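Local coordinates for cell surface protein (Putative S-layer protein) (Clostridioides difficile R20291, PDB 5NJL), which acts as an adhesin in vitro and is probably a component of the S-layer-associated protein coat of the bacterial cell wall, at residues A[102-107]-A[130-135]; A[109-114]-A[121-126]; A[153-158]-A[191-196]; A[170-173]-A[177-180]. All blocks are in the same frame, centred on the assembly; numbering follows the deposited sequence.

Contact 1: residues A[102-107]-A[130-135]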
loop_
_atom_site.group_PDB
_atom_site.type_symbol
_atom_site.label_atom_id
_atom_site.label_comp_id
_atom_site.label_asym_id
_atom_site.label_seq_id
_atom_site.Cartn_x
_atom_site.Cartn_y
_atom_site.Cartn_z
ATOM N N ALA A 102 7.969 -4.002 20.019
ATOM C CA ALA A 102 7.385 -2.918 20.831
ATOM C C ALA A 102 5.877 -3.062 21.077
ATOM O O ALA A 102 5.384 -2.696 22.145
ATOM C CB ALA A 102 7.681 -1.549 20.211
ATOM N N ASP A 103 5.146 -3.562 20.091
ATOM C CA ASP A 103 3.732 -3.846 20.252
ATOM C C ASP A 103 3.479 -4.939 21.316
ATOM O O ASP A 103 2.535 -4.836 22.098
ATOM C CB ASP A 103 3.115 -4.330 18.927
ATOM C CG ASP A 103 2.975 -3.228 17.874
ATOM O OD1 ASP A 103 3.028 -2.027 18.219
ATOM O OD2 ASP A 103 2.763 -3.593 16.693
ATOM N N LEU A 104 4.299 -5.981 21.321
ATOM C CA LEU A 104 4.168 -7.053 22.323
ATOM C C LEU A 104 4.498 -6.523 23.727
ATOM O O LEU A 104 3.785 -6.787 24.686
ATOM C CB LEU A 104 5.052 -8.235 22.001
ATOM C CG LEU A 104 4.737 -8.940 20.686
ATOM C CD1 LEU A 104 5.828 -9.930 20.377
ATOM C CD2 LEU A 104 3.394 -9.634 20.712
ATOM N N SER A 105 5.566 -5.739 23.816
ATOM C CA SER A 105 5.976 -5.134 25.049
ATOM C C SER A 105 4.927 -4.194 25.609
ATOM O O SER A 105 4.635 -4.249 26.808
ATOM C CB SER A 105 7.291 -4.373 24.816
ATOM O OG SER A 105 7.762 -3.928 26.047
ATOM N N ALA A 106 4.339 -3.341 24.756
ATOM C CA ALA A 106 3.225 -2.462 25.155
ATOM C C ALA A 106 2.013 -3.218 25.671
ATOM O O ALA A 106 1.368 -2.796 26.635
ATOM C CB ALA A 106 2.785 -1.567 23.992
ATOM N N GLU A 107 1.687 -4.332 25.027
ATOM C CA GLU A 107 0.548 -5.128 25.452
ATOM C C GLU A 107 0.760 -5.733 26.847
ATOM O O GLU A 107 -0.161 -5.724 27.664
ATOM C CB GLU A 107 0.290 -6.255 24.441
ATOM C CG GLU A 107 -1.004 -7.010 24.674
ATOM C CD GLU A 107 -2.242 -6.183 24.385
ATOM O OE1 GLU A 107 -2.717 -6.170 23.224
ATOM O OE2 GLU A 107 -2.754 -5.573 25.326
ATOM N N ALA A 130 1.255 -10.979 32.724
ATOM C CA ALA A 130 1.583 -10.857 31.320
ATOM C C ALA A 130 3.011 -10.433 31.220
ATOM O O ALA A 130 3.402 -9.431 31.840
ATOM C CB ALA A 130 0.675 -9.851 30.641
ATOM N N SER A 131 3.780 -11.158 30.429
ATOM C CA SER A 131 5.227 -10.988 30.359
ATOM C C SER A 131 5.662 -10.811 28.914
ATOM O O SER A 131 5.199 -11.541 28.050
ATOM C CB SER A 131 5.943 -12.213 30.943
ATOM O OG SER A 131 5.535 -12.546 32.269
ATOM N N TYR A 132 6.550 -9.851 28.636
ATOM C CA TYR A 132 7.185 -9.765 27.321
ATOM C C TYR A 132 8.584 -10.355 27.479
ATOM O O TYR A 132 9.396 -9.853 28.241
ATOM C CB TYR A 132 7.217 -8.338 26.710
ATOM C CG TYR A 132 8.130 -8.325 25.496
ATOM C CD1 TYR A 132 7.813 -9.064 24.368
ATOM C CD2 TYR A 132 9.373 -7.668 25.518
ATOM C CE1 TYR A 132 8.659 -9.122 23.266
ATOM C CE2 TYR A 132 10.227 -7.707 24.409
ATOM C CZ TYR A 132 9.870 -8.441 23.286
ATOM O OH TYR A 132 10.718 -8.535 22.187
ATOM N N ASP A 133 8.817 -11.473 26.821
ATOM C CA ASP A 133 10.091 -12.154 26.855
ATOM C C ASP A 133 10.907 -11.574 25.709
ATOM O O ASP A 133 10.646 -11.883 24.541
ATOM C CB ASP A 133 9.902 -13.657 26.719
ATOM C CG ASP A 133 11.197 -14.446 26.957
ATOM O OD1 ASP A 133 12.220 -14.169 26.294
ATOM O OD2 ASP A 133 11.191 -15.358 27.791
ATOM N N SER A 134 11.861 -10.702 26.068
ATOM C CA SER A 134 12.761 -10.027 25.116
ATOM C C SER A 134 13.559 -10.983 24.263
ATOM O O SER A 134 13.846 -10.690 23.114
ATOM C CB SER A 134 13.774 -9.148 25.859
ATOM O OG SER A 134 13.131 -8.153 26.622
ATOM N N ALA A 135 13.933 -12.113 24.839
ATOM C CA ALA A 135 14.785 -13.074 24.155
ATOM C C ALA A 135 14.036 -13.851 23.080
ATOM O O ALA A 135 14.523 -13.960 21.955
ATOM C CB ALA A 135 15.396 -14.037 25.151
#
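Leu104 and Ser105 meet the aromatic side chain of Tyr132, and nearly all the close packing between helix residues 102-107 and strand residues 130-135 gathers at this one point. Leu104 CB comes to 3.7 Å from Tyr132 CD1, the leucine crossing the tyrosine at about a right angle, while Leu104 CD1 reaches the ring at CE1. Ser105 brings its CA to 3.8 Å from Tyr132 CB and its own CB to 4.0 Å from Tyr132 CD2. Leu104 thus lies by CD1 and CE1 and Ser105 by CG and CD2, both on the same side of the ring plane; Ser134 N lies over the other face, toward the rim. Both helix residues approach obliquely. Tyr132 is brought there by a side chain extended opposite its backbone N (chi1 169°), which sends the ring out of the strand toward the helix. The CA atoms of Ser105 and Tyr132 are 5.3 Å apart. No hydrogen bond crosses between the segments; the contact is one of shape and apolar surface.

The other flank is loose. Ala102 and Ala106 turn away from the strand and are exposed, as is Ser131, which points off the opposite side. The tyrosine hydroxyl is held beyond the two segments, by Asp137 with a weak second bond to Ser101. Helix 101-115 thus rests on strand 126-133, an outer strand of a three-stranded antiparallel sheet, with Ala108 also touching Tyr132 and Leu104 continuing inward onto Leu139 of the central strand and Ile159 beyond the third.

Contact 2: residues A[109-114]-A[121-126]. With SO4 (sulfate ion), chain M.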
loop_
_atom_site.group_PDB
_atom_site.type_symbol
_atom_site.label_atom_id
_atom_site.label_comp_id
_atom_site.label_asym_id
_atom_site.label_seq_id
_atom_site.Cartn_x
_atom_site.Cartn_y
_atom_site.Cartn_z
ATOM N N ASN A 109 2.577 -4.500 29.216
ATOM C CA ASN A 109 2.384 -3.371 30.137
ATOM C C ASN A 109 0.933 -3.025 30.321
ATOM O O ASN A 109 0.486 -2.806 31.451
ATOM C CB ASN A 109 3.148 -2.138 29.673
ATOM C CG ASN A 109 4.645 -2.302 29.787
ATOM O OD1 ASN A 109 5.144 -3.034 30.642
ATOM N ND2 ASN A 109 5.376 -1.594 28.935
ATOM N N SER A 110 0.175 -2.993 29.229
ATOM C CA SER A 110 -1.244 -2.682 29.308
ATOM C C SER A 110 -2.038 -3.712 30.119
ATOM O O SER A 110 -2.862 -3.357 30.978
ATOM C CB SER A 110 -1.841 -2.576 27.903
ATOM O OG SER A 110 -3.249 -2.487 27.992
ATOM N N ILE A 111 -1.807 -4.993 29.835
ATOM C CA ILE A 111 -2.485 -6.060 30.579
ATOM C C ILE A 111 -2.131 -6.013 32.080
ATOM O O ILE A 111 -3.022 -6.126 32.942
ATOM C CB ILE A 111 -2.173 -7.452 29.994
ATOM C CG1 ILE A 111 -2.812 -7.579 28.595
ATOM C CG2 ILE A 111 -2.726 -8.544 30.914
ATOM C CD1 ILE A 111 -2.329 -8.789 27.802
ATOM N N THR A 112 -0.854 -5.827 32.375
ATOM C CA THR A 112 -0.375 -5.773 33.765
ATOM C C THR A 112 -1.096 -4.622 34.506
ATOM O O THR A 112 -1.598 -4.800 35.617
ATOM C CB THR A 112 1.152 -5.615 33.782
ATOM O OG1 THR A 112 1.743 -6.748 33.150
ATOM C CG2 THR A 112 1.718 -5.475 35.189
ATOM N N GLU A 113 -1.219 -3.471 33.841
ATOM C CA GLU A 113 -1.935 -2.327 34.414
ATOM C C GLU A 113 -3.430 -2.609 34.541
ATOM O O GLU A 113 -4.003 -2.400 35.597
ATOM C CB GLU A 113 -1.663 -1.055 33.600
ATOM C CG GLU A 113 -2.279 0.226 34.171
ATOM C CD GLU A 113 -1.659 0.696 35.488
ATOM O OE1 GLU A 113 -2.269 1.584 36.131
ATOM O OE2 GLU A 113 -0.573 0.203 35.891
ATOM N N LYS A 114 -4.059 -3.108 33.484
ATOM C CA LYS A 114 -5.474 -3.461 33.542
ATOM C C LYS A 114 -5.811 -4.482 34.634
ATOM O O LYS A 114 -6.872 -4.378 35.237
ATOM C CB LYS A 114 -5.988 -3.997 32.200
ATOM C CG LYS A 114 -6.315 -2.945 31.163
ATOM C CD LYS A 114 -6.592 -3.634 29.834
ATOM C CE LYS A 114 -7.395 -2.782 28.864
ATOM N NZ LYS A 114 -6.591 -1.678 28.294
ATOM N N GLY A 121 -14.727 -9.853 32.033
ATOM C CA GLY A 121 -14.240 -11.026 31.329
ATOM C C GLY A 121 -13.323 -11.865 32.201
ATOM O O GLY A 121 -13.627 -12.122 33.373
ATOM N N ILE A 122 -12.156 -12.210 31.655
ATOM C CA ILE A 122 -11.220 -13.111 32.331
ATOM C C ILE A 122 -10.685 -12.484 33.622
ATOM O O ILE A 122 -10.543 -13.174 34.625
ATOM C CB ILE A 122 -10.089 -13.560 31.375
ATOM C CG1 ILE A 122 -10.692 -14.410 30.256
ATOM C CG2 ILE A 122 -9.018 -14.359 32.127
ATOM C CD1 ILE A 122 -9.731 -14.745 29.128
ATOM N N TYR A 123 -10.469 -11.168 33.620
ATOM C CA TYR A 123 -9.954 -10.483 34.794
ATOM C C TYR A 123 -10.804 -10.652 36.060
ATOM O O TYR A 123 -10.259 -10.621 37.165
ATOM C CB TYR A 123 -9.804 -8.991 34.544
ATOM C CG TYR A 123 -8.817 -8.591 33.478
ATOM C CD1 TYR A 123 -7.446 -8.594 33.736
ATOM C CD2 TYR A 123 -9.260 -8.116 32.244
ATOM C CE1 TYR A 123 -6.543 -8.183 32.772
ATOM C CE2 TYR A 123 -8.364 -7.694 31.263
ATOM C CZ TYR A 123 -7.016 -7.727 31.528
ATOM O OH TYR A 123 -6.123 -7.312 30.569
ATOM N N LYS A 124 -12.111 -10.823 35.882
ATOM C CA LYS A 124 -13.037 -11.033 36.997
ATOM C C LYS A 124 -12.814 -12.351 37.734
ATOM O O LYS A 124 -12.983 -12.411 38.940
ATOM C CB LYS A 124 -14.484 -10.997 36.491
ATOM C CG LYS A 124 -15.534 -10.930 37.590
ATOM C CD LYS A 124 -16.919 -10.761 36.987
ATOM C CE LYS A 124 -17.999 -10.742 38.069
ATOM N NZ LYS A 124 -17.865 -9.595 39.018
ATOM N N VAL A 125 -12.464 -13.400 36.997
ATOM C CA VAL A 125 -12.418 -14.752 37.532
ATOM C C VAL A 125 -11.013 -15.349 37.621
ATOM O O VAL A 125 -10.871 -16.486 38.074
ATOM C CB VAL A 125 -13.328 -15.681 36.696
ATOM C CG1 VAL A 125 -14.773 -15.198 36.821
ATOM C CG2 VAL A 125 -12.870 -15.773 35.225
ATOM N N ALA A 126 -9.996 -14.599 37.185
ATOM C CA ALA A 126 -8.616 -15.104 37.152
ATOM C C ALA A 126 -7.593 -14.059 37.541
ATOM O O ALA A 126 -7.779 -12.868 37.234
ATOM C CB ALA A 126 -8.307 -15.660 35.762
HETATM S S SO4 M . -17.958 -10.584 32.798
HETATM O O1 SO4 M . -17.851 -9.248 32.158
HETATM O O2 SO4 M . -19.257 -10.695 33.499
HETATM O O3 SO4 M . -17.849 -11.653 31.774
HETATM O O4 SO4 M . -16.877 -10.765 33.795
#
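Lys114 and Tyr123 have the nearest CA atoms of the pair, yet these stand 8.4 Å apart, too far for the backbones to touch, and one long side chain crosses the gap between helix residues 109-114 and residues 121-126, which hold the short, weakly bonded helix 122-125. Tyr123 OH lies 3.6 Å from Ile111 CG2 and 3.7 Å from Lys114 CB, set in the notch formed by these two residues with no hydrogen bond across the contact. The isoleucine methyl reaches it because CG2 lies opposite the backbone N, with CG1 swung beside that N (chi1 -68°). Lys114 touches again with CD, 3.8 Å from Tyr123 OH; only beyond that does its ammonium lead away, to a weak bond with Ser110 OG. Across the short helix, Gly121 N donates to sulfate O1 at 3.2 Å, almost straight at 177°, although sulfate O4 lies nearer to Gly121 N. This ion probably came from the crystallisation liquor. Tyr123 and Ile111 are buried between helix, sheet and loop, both packing on Val128 of strand 126-133 and on Leu166 of a later loop, with Ile111 also reaching Ile141 of strand 138-145, while Lys114 lies at the exposed border.

Contact 3: residues A[153-158]-A[191-196]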
loop_
_atom_site.group_PDB
_atom_site.type_symbol
_atom_site.label_atom_id
_atom_site.label_comp_id
_atom_site.label_asym_id
_atom_site.label_seq_id
_atom_site.Cartn_x
_atom_site.Cartn_y
_atom_site.Cartn_z
ATOM N N LYS A 153 -3.449 -21.588 33.043
ATOM C CA LYS A 153 -3.269 -21.655 31.590
ATOM C C LYS A 153 -2.209 -20.637 31.214
ATOM O O LYS A 153 -2.203 -19.520 31.741
ATOM C CB LYS A 153 -4.582 -21.315 30.887
ATOM C CG LYS A 153 -4.510 -21.367 29.377
ATOM C CD LYS A 153 -4.480 -22.818 28.910
ATOM C CE LYS A 153 -4.094 -22.902 27.453
ATOM N NZ LYS A 153 -4.265 -24.319 27.042
ATOM N N THR A 154 -1.309 -21.025 30.326
ATOM C CA THR A 154 -0.354 -20.112 29.747
ATOM C C THR A 154 -0.591 -20.067 28.242
ATOM O O THR A 154 -0.674 -21.122 27.591
ATOM C CB THR A 154 1.098 -20.527 30.075
ATOM O OG1 THR A 154 1.319 -20.327 31.469
ATOM C CG2 THR A 154 2.101 -19.646 29.325
ATOM N N ILE A 155 -0.647 -18.858 27.692
ATOM C CA ILE A 155 -0.886 -18.629 26.262
ATOM C C ILE A 155 0.272 -17.788 25.743
ATOM O O ILE A 155 0.622 -16.773 26.373
ATOM C CB ILE A 155 -2.198 -17.830 26.047
ATOM C CG1 ILE A 155 -3.420 -18.577 26.607
ATOM C CG2 ILE A 155 -2.423 -17.471 24.583
ATOM C CD1 ILE A 155 -3.793 -19.815 25.840
ATOM N N GLU A 156 0.836 -18.196 24.597
ATOM C CA GLU A 156 1.942 -17.476 23.945
ATOM C C GLU A 156 1.419 -16.733 22.709
ATOM O O GLU A 156 0.720 -17.318 21.864
ATOM C CB GLU A 156 3.090 -18.429 23.575
ATOM C CG GLU A 156 4.196 -17.811 22.715
ATOM C CD GLU A 156 5.254 -18.823 22.289
ATOM O OE1 GLU A 156 5.890 -19.405 23.195
ATOM O OE2 GLU A 156 5.437 -19.031 21.058
ATOM N N ILE A 157 1.760 -15.448 22.620
ATOM C CA ILE A 157 1.306 -14.543 21.557
ATOM C C ILE A 157 2.578 -13.985 20.909
ATOM O O ILE A 157 3.511 -13.565 21.610
ATOM C CB ILE A 157 0.433 -13.400 22.124
ATOM C CG1 ILE A 157 -0.794 -13.923 22.901
ATOM C CG2 ILE A 157 -0.023 -12.444 21.029
ATOM C CD1 ILE A 157 -1.833 -14.621 22.064
ATOM N N GLY A 158 2.624 -13.997 19.578
ATOM C CA GLY A 158 3.798 -13.531 18.843
ATOM C C GLY A 158 3.527 -12.434 17.827
ATOM O O GLY A 158 2.391 -12.024 17.598
ATOM N N VAL A 191 -8.444 -22.441 25.057
ATOM C CA VAL A 191 -7.563 -22.858 23.986
ATOM C C VAL A 191 -6.974 -21.625 23.321
ATOM O O VAL A 191 -5.796 -21.619 22.978
ATOM C CB VAL A 191 -8.301 -23.746 22.963
ATOM C CG1 VAL A 191 -7.465 -23.954 21.694
ATOM C CG2 VAL A 191 -8.630 -25.092 23.601
ATOM N N LYS A 192 -7.773 -20.593 23.135
ATOM C CA LYS A 192 -7.243 -19.330 22.660
ATOM C C LYS A 192 -8.028 -18.183 23.215
ATOM O O LYS A 192 -9.202 -18.327 23.579
ATOM C CB LYS A 192 -7.170 -19.302 21.124
ATOM C CG LYS A 192 -8.449 -19.574 20.390
ATOM C CD LYS A 192 -8.201 -19.790 18.884
ATOM C CE LYS A 192 -9.512 -20.134 18.204
ATOM N NZ LYS A 192 -9.454 -20.289 16.734
ATOM N N LEU A 193 -7.353 -17.056 23.360
ATOM C CA LEU A 193 -7.967 -15.872 23.897
ATOM C C LEU A 193 -8.824 -15.190 22.840
ATOM O O LEU A 193 -8.575 -15.316 21.630
ATOM C CB LEU A 193 -6.928 -14.916 24.434
ATOM C CG LEU A 193 -6.021 -15.444 25.538
ATOM C CD1 LEU A 193 -4.890 -14.465 25.759
ATOM C CD2 LEU A 193 -6.840 -15.618 26.810
ATOM N N GLY A 194 -9.842 -14.480 23.308
ATOM C CA GLY A 194 -10.654 -13.655 22.414
ATOM C C GLY A 194 -9.823 -12.507 21.867
ATOM O O GLY A 194 -8.819 -12.092 22.467
ATOM N N VAL A 195 -10.247 -11.993 20.728
ATOM C CA VAL A 195 -9.506 -10.921 20.073
ATOM C C VAL A 195 -10.151 -9.544 20.256
ATOM O O VAL A 195 -11.322 -9.407 20.610
ATOM C CB VAL A 195 -9.275 -11.242 18.586
ATOM C CG1 VAL A 195 -8.415 -12.474 18.467
ATOM C CG2 VAL A 195 -10.589 -11.410 17.827
ATOM N N ALA A 196 -9.369 -8.511 19.986
ATOM C CA ALA A 196 -9.843 -7.153 20.035
ATOM C C ALA A 196 -10.800 -6.933 18.846
ATOM O O ALA A 196 -10.906 -7.775 17.940
ATOM C CB ALA A 196 -8.676 -6.173 20.004
HETATM O O HOH W 1 -3.996 -23.316 23.896
#
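Ile155 meets no aromatic ring across this contact; the flat group it finds is the Val191 peptide carbonyl, with Ile155 CD1 poised over one face of it, 3.9 Å from Val191 O. A water approaches the same oxygen from another direction, slightly tilted from the peptide plane and on the side of Val191 CA, and donates a hydrogen bond of 2.6 Å to Val191 O. Lys153 NZ gives that water a weak bond, and the lysine ammonium reaches the carbonyl only through it. Next to this, Ile155 CG2 lies 4.1 Å from Leu193 CD1, the two side chains sliding past each other in opposite directions. Ile155 can serve both neighbours because its branches diverge: CG2 stands opposite the backbone N and faces the leucine, while CG1 turns beside that N (chi1 -60°) and carries CD1 to the carbonyl. No direct hydrogen bond joins the segments. Val191 and Lys192 both face Val171, forming a classic beta bulge. Strand 152-158, an outer strand of the three-stranded sheet, is covered by the irregular chain that follows it, with Leu193 extending the packing onto Ile141 of the central strand 138-145 and onto Leu166 of the loop.

Contact 4: residues A[170-173]-A[177-180]. With SO4 (sulfate ion), chain I.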
loop_
_atom_site.group_PDB
_atom_site.type_symbol
_atom_site.label_atom_id
_atom_site.label_comp_id
_atom_site.label_asym_id
_atom_site.label_seq_id
_atom_site.Cartn_x
_atom_site.Cartn_y
_atom_site.Cartn_z
ATOM N N PRO A 170 -13.050 -16.064 25.719
ATOM C CA PRO A 170 -12.089 -16.916 25.065
ATOM C C PRO A 170 -12.786 -18.096 24.387
ATOM O O PRO A 170 -13.987 -18.264 24.531
ATOM C CB PRO A 170 -11.200 -17.375 26.230
ATOM C CG PRO A 170 -12.148 -17.437 27.390
ATOM C CD PRO A 170 -13.063 -16.269 27.178
ATOM N N VAL A 171 -12.021 -18.899 23.673
ATOM C CA VAL A 171 -12.499 -20.064 22.965
ATOM C C VAL A 171 -12.014 -21.344 23.619
ATOM O O VAL A 171 -10.829 -21.469 23.963
ATOM C CB VAL A 171 -12.036 -20.014 21.501
ATOM C CG1 VAL A 171 -12.510 -21.215 20.713
ATOM C CG2 VAL A 171 -12.528 -18.726 20.874
ATOM N N ASP A 172 -12.924 -22.307 23.757
ATOM C CA ASP A 172 -12.595 -23.618 24.303
ATOM C C ASP A 172 -12.424 -24.672 23.190
ATOM O O ASP A 172 -12.417 -24.323 21.998
ATOM C CB ASP A 172 -13.601 -24.005 25.422
ATOM C CG ASP A 172 -14.963 -24.504 24.919
ATOM O OD1 ASP A 172 -15.193 -24.579 23.687
ATOM O OD2 ASP A 172 -15.834 -24.807 25.813
ATOM N N SER A 173 -12.311 -25.937 23.565
ATOM C CA SER A 173 -11.951 -26.985 22.607
ATOM C C SER A 173 -13.111 -27.344 21.664
ATOM O O SER A 173 -12.891 -27.947 20.626
ATOM C CB SER A 173 -11.466 -28.230 23.333
ATOM O OG SER A 173 -12.486 -28.732 24.195
ATOM N N ASN A 177 -16.996 -19.623 21.731
ATOM C CA ASN A 177 -16.631 -18.438 22.518
ATOM C C ASN A 177 -17.420 -18.472 23.825
ATOM O O ASN A 177 -18.619 -18.274 23.860
ATOM C CB ASN A 177 -16.869 -17.144 21.712
ATOM C CG ASN A 177 -15.848 -16.977 20.606
ATOM O OD1 ASN A 177 -14.777 -16.428 20.820
ATOM N ND2 ASN A 177 -16.137 -17.512 19.457
ATOM N N LEU A 178 -16.717 -18.784 24.892
ATOM C CA LEU A 178 -17.299 -19.175 26.167
ATOM C C LEU A 178 -17.256 -18.002 27.137
ATOM O O LEU A 178 -16.273 -17.285 27.199
ATOM C CB LEU A 178 -16.471 -20.386 26.657
ATOM C CG LEU A 178 -16.901 -21.144 27.883
ATOM C CD1 LEU A 178 -18.236 -21.833 27.646
ATOM C CD2 LEU A 178 -15.825 -22.142 28.272
ATOM N N ASP A 179 -18.338 -17.751 27.870
ATOM C CA ASP A 179 -18.379 -16.664 28.837
ATOM C C ASP A 179 -17.593 -17.048 30.112
ATOM O O ASP A 179 -17.911 -18.054 30.734
ATOM C CB ASP A 179 -19.845 -16.330 29.177
ATOM C CG ASP A 179 -19.996 -15.180 30.156
ATOM O OD1 ASP A 179 -19.028 -14.622 30.712
ATOM O OD2 ASP A 179 -21.152 -14.821 30.419
ATOM N N PRO A 180 -16.585 -16.246 30.506
ATOM C CA PRO A 180 -15.786 -16.599 31.701
ATOM C C PRO A 180 -16.558 -16.607 33.021
ATOM O O PRO A 180 -16.092 -17.210 33.971
ATOM C CB PRO A 180 -14.718 -15.504 31.758
ATOM C CG PRO A 180 -14.648 -14.955 30.381
ATOM C CD PRO A 180 -16.033 -15.057 29.822
HETATM S S SO4 I . -11.515 -30.794 27.079
HETATM O O1 SO4 I . -12.768 -30.159 27.560
HETATM O O2 SO4 I . -10.935 -30.031 25.952
HETATM O O3 SO4 I . -11.819 -32.178 26.638
HETATM O O4 SO4 I . -10.521 -30.813 28.178
#
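Pro170 and Pro180 set the inner end of this contact, their rings meeting at a slant with Pro170 CD 3.8 Å from Pro180 CG. The same Pro170 CD lies 3.4 Å from Leu178 O, so one corner of the ring touches both the carbonyl and the second proline. A backbone hydrogen bond fixes the spacing beside them: Leu178 N donates to Pro170 O at 2.8 Å, with an N-H...O angle of 165° and the donor almost in line with the C=O bond. Asn177 CA adds a C-H...O contact to the same oxygen at 3.3 Å. One carbonyl thus receives a strong and a weaker donor from neighbouring residues.

Farther out, Val171 and Asn177 form a single beta bridge, and their side chains run across each other at an angle. Val171 CG2 approaches Asn177 OD1 at 3.2 Å, a tight meeting of a methyl with an amide oxygen. On the other flank Asp172 and Leu178 cross at about a right angle, the leucine CD2 lying 3.6 Å from Asp172 OD2. The aspartate takes the rarer rotamer between N and carbonyl carbon (chi1 78°), and its other oxygen, OD1, is bonded to Thr174 OG1 within the connecting turn. Ser173 OG holds a sulfate, probably from the crystallisation liquor, that Lys189 also binds. The whole is a small, irregular chain reversal without regular strands. Val171 pairs by its backbone with Val191 and Lys192, while both prolines pack on Ile122 of helix 122-125.

How the contacts relate
The four contacts lie together at one end of the extended chain, probably in one domain. Contacts 2 and 3 are largely buried and meet where Ile122 touches Leu193; contact 1 is partly buried at the edge of the sheet, and contact 4 lies partly buried within the loop region. Contacts 1 and 2 share helix 101-115, and contacts 1 and 3 reach the two outer strands of the same three-stranded sheet. Contacts 3 and 4 are joined by backbone pairing, and contact 4 meets contact 2 around Pro180. The chemistry shifts accordingly: contacts 1 to 3 have no direct cross-segment hydrogen bond, contact 3 adding a water with one weak arm, whereas contact 4 has a direct backbone bond.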